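PDB 5HAM: RickCE from Rickettsia bellii, which is a CE-clan effector protease, here its catalytic region, that probably cleaves ubiquitin or ubiquitin-like modifiers from host proteins as a deubiquitinase. Local coordinates for residues S209-D217 and G239-A247. Residues are numbered along the deposited sequence; the frame is centred on the assembly and turned at random.
Sequences SACGVFTVD and GLRLREHHA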
# COMPACT_ATOMS: atom_id res chain seq x y z
N SER A 209 5.20 0.25 12.08
CA SER A 209 4.67 -1.03 12.55
C SER A 209 3.18 -0.94 12.86
O SER A 209 2.46 -1.93 12.79
CB SER A 209 5.43 -1.50 13.79
OG SER A 209 5.44 -0.50 14.79
N ALA A 210 2.72 0.26 13.21
CA ALA A 210 1.35 0.42 13.68
C ALA A 210 0.34 0.71 12.56
O ALA A 210 -0.87 0.69 12.81
CB ALA A 210 1.27 1.49 14.79
N CYS A 211 0.85 0.96 11.35
CA CYS A 211 -0.02 1.21 10.17
C CYS A 211 -1.14 0.21 9.95
O CYS A 211 -2.27 0.61 9.68
CB CYS A 211 0.81 1.31 8.88
SG CYS A 211 1.80 2.82 8.82
N GLY A 212 -0.84 -1.07 10.06
CA GLY A 212 -1.86 -2.08 9.85
C GLY A 212 -2.87 -2.13 10.99
O GLY A 212 -4.06 -2.40 10.78
N VAL A 213 -2.39 -1.86 12.21
CA VAL A 213 -3.27 -1.86 13.37
C VAL A 213 -4.37 -0.82 13.18
O VAL A 213 -5.56 -1.13 13.31
CB VAL A 213 -2.49 -1.57 14.68
CG1 VAL A 213 -3.35 -1.83 15.89
CG2 VAL A 213 -1.23 -2.42 14.75
N PHE A 214 -3.97 0.41 12.85
CA PHE A 214 -4.91 1.52 12.68
C PHE A 214 -5.69 1.50 11.37
O PHE A 214 -6.83 1.98 11.31
CB PHE A 214 -4.19 2.86 12.86
CG PHE A 214 -3.96 3.21 14.29
CD1 PHE A 214 -4.96 3.82 15.04
CD2 PHE A 214 -2.74 2.90 14.90
CE1 PHE A 214 -4.76 4.13 16.36
CE2 PHE A 214 -2.53 3.21 16.23
CZ PHE A 214 -3.55 3.83 16.97
N THR A 215 -5.07 0.98 10.31
CA THR A 215 -5.79 0.75 9.06
C THR A 215 -7.06 -0.04 9.35
O THR A 215 -8.13 0.29 8.86
CB THR A 215 -4.91 -0.03 8.06
OG1 THR A 215 -3.93 0.86 7.52
CG2 THR A 215 -5.76 -0.59 6.92
N VAL A 216 -6.93 -1.08 10.16
CA VAL A 216 -8.07 -1.93 10.45
C VAL A 216 -9.09 -1.15 11.27
O VAL A 216 -10.28 -1.13 10.93
CB VAL A 216 -7.63 -3.20 11.23
CG1 VAL A 216 -8.86 -3.94 11.82
CG2 VAL A 216 -6.77 -4.12 10.32
N ASP A 217 -8.64 -0.52 12.33
CA ASP A 217 -9.55 0.20 13.20
C ASP A 217 -10.23 1.38 12.49
O ASP A 217 -11.45 1.58 12.63
CB ASP A 217 -8.84 0.67 14.46
CG ASP A 217 -9.81 0.97 15.59
OD1 ASP A 217 -10.27 0.01 16.26
OD2 ASP A 217 -10.10 2.17 15.82
N GLY A 239 -2.15 1.64 20.44
CA GLY A 239 -1.67 0.77 19.38
C GLY A 239 -1.43 -0.64 19.89
O GLY A 239 -1.78 -1.61 19.23
N LEU A 240 -0.83 -0.77 21.07
CA LEU A 240 -0.67 -2.09 21.69
C LEU A 240 -1.99 -2.77 21.99
O LEU A 240 -2.18 -3.94 21.65
CB LEU A 240 0.14 -2.01 22.98
CG LEU A 240 1.63 -2.31 22.86
CD1 LEU A 240 2.38 -1.13 22.22
CD2 LEU A 240 2.19 -2.66 24.22
N ARG A 241 -2.90 -2.05 22.65
CA ARG A 241 -4.18 -2.63 23.06
C ARG A 241 -4.99 -3.07 21.84
O ARG A 241 -5.65 -4.11 21.85
CB ARG A 241 -4.99 -1.63 23.89
CG ARG A 241 -4.20 -0.97 25.01
CD ARG A 241 -4.98 0.21 25.60
NE ARG A 241 -4.17 1.41 25.79
CZ ARG A 241 -3.44 1.67 26.87
NH1 ARG A 241 -3.40 0.80 27.88
NH2 ARG A 241 -2.73 2.79 26.95
N LEU A 242 -4.93 -2.27 20.78
CA LEU A 242 -5.61 -2.61 19.54
C LEU A 242 -5.01 -3.90 18.98
O LEU A 242 -5.73 -4.80 18.55
CB LEU A 242 -5.48 -1.48 18.53
CG LEU A 242 -6.40 -0.27 18.64
CD1 LEU A 242 -5.97 0.80 17.63
CD2 LEU A 242 -7.84 -0.70 18.40
N ARG A 243 -3.68 -3.97 19.02
CA ARG A 243 -2.96 -5.14 18.50
C ARG A 243 -3.30 -6.41 19.29
O ARG A 243 -3.52 -7.49 18.71
CB ARG A 243 -1.45 -4.87 18.49
CG ARG A 243 -0.64 -5.93 17.78
CD ARG A 243 0.84 -5.73 17.97
NE ARG A 243 1.38 -4.63 17.18
CZ ARG A 243 1.94 -4.79 15.98
NH1 ARG A 243 2.42 -3.74 15.32
NH2 ARG A 243 2.00 -6.00 15.43
N GLU A 244 -3.36 -6.28 20.62
CA GLU A 244 -3.73 -7.39 21.48
C GLU A 244 -5.13 -7.82 21.10
O GLU A 244 -5.38 -8.99 20.84
CB GLU A 244 -3.67 -6.99 22.95
CG GLU A 244 -2.25 -6.86 23.48
CD GLU A 244 -2.17 -6.26 24.89
OE1 GLU A 244 -3.20 -6.20 25.60
OE2 GLU A 244 -1.06 -5.83 25.28
N HIS A 245 -6.03 -6.85 21.06
CA HIS A 245 -7.41 -7.08 20.68
C HIS A 245 -7.50 -7.78 19.33
O HIS A 245 -8.24 -8.76 19.19
CB HIS A 245 -8.15 -5.75 20.66
CG HIS A 245 -9.62 -5.87 20.32
ND1 HIS A 245 -10.49 -6.60 21.08
CD2 HIS A 245 -10.32 -5.35 19.30
CE1 HIS A 245 -11.70 -6.53 20.53
NE2 HIS A 245 -11.63 -5.78 19.46
N HIS A 246 -6.75 -7.29 18.34
CA HIS A 246 -6.71 -7.90 17.01
C HIS A 246 -6.23 -9.35 17.06
O HIS A 246 -6.72 -10.19 16.32
CB HIS A 246 -5.78 -7.13 16.08
CG HIS A 246 -6.30 -5.78 15.69
ND1 HIS A 246 -5.52 -4.87 15.01
CD2 HIS A 246 -7.50 -5.20 15.87
CE1 HIS A 246 -6.23 -3.77 14.79
NE2 HIS A 246 -7.44 -3.96 15.30
N ALA A 247 -5.25 -9.62 17.91
CA ALA A 247 -4.76 -10.99 18.05
C ALA A 247 -5.85 -11.94 18.59
O ALA A 247 -5.98 -13.07 18.11
CB ALA A 247 -3.48 -11.06 18.88
O HOH W 1 3.25 -1.04 16.38
O HOH W 2 -9.94 -2.66 15.60
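V213 enters helix 239-247 as a knob, its side chain lodged among G239, L242, R243 and H246, and so gives a worked example of knobs-into-holes packing at a helix crossing. With CG1 anti to the backbone N (chi1 -169°), that methyl lies 3.4 Å from L242 CB and also meets the H246 ring, while CG2 covers one face of the R243 guanidinium. The two methyls of L242 part: CD1 sits above the F214 ring, 4.0 Å from the centroid, as a CH-pi contact displaced toward the rim, and CD2 reaches D217 OD1. F214 CE2 comes within 4.1 Å of G239 CA.

Water bridges the two segments at two places. One water links S209 OG to R243 NH1; the arginine, bent at chi3 (-75°), brings NH1 to 3.1 Å from S209 O, while NH2 bonds to the carbonyls of Y7 and W261. The other water donates to D217 OD1 and lies in the plane of the H246 ring, 2.8 Å from NE2. Y9 OH holds ND1, so both ring nitrogens have partners and the imidazole's rotation is probably fixed. D217 OD2 pairs with K221.

The axes cross at 73°, 9.6 Å apart: a steep knob-into-hole packing of helix 211-223, which also lies against strand 147-155 of the catalytic domain's mixed sheet, with helix 238-251.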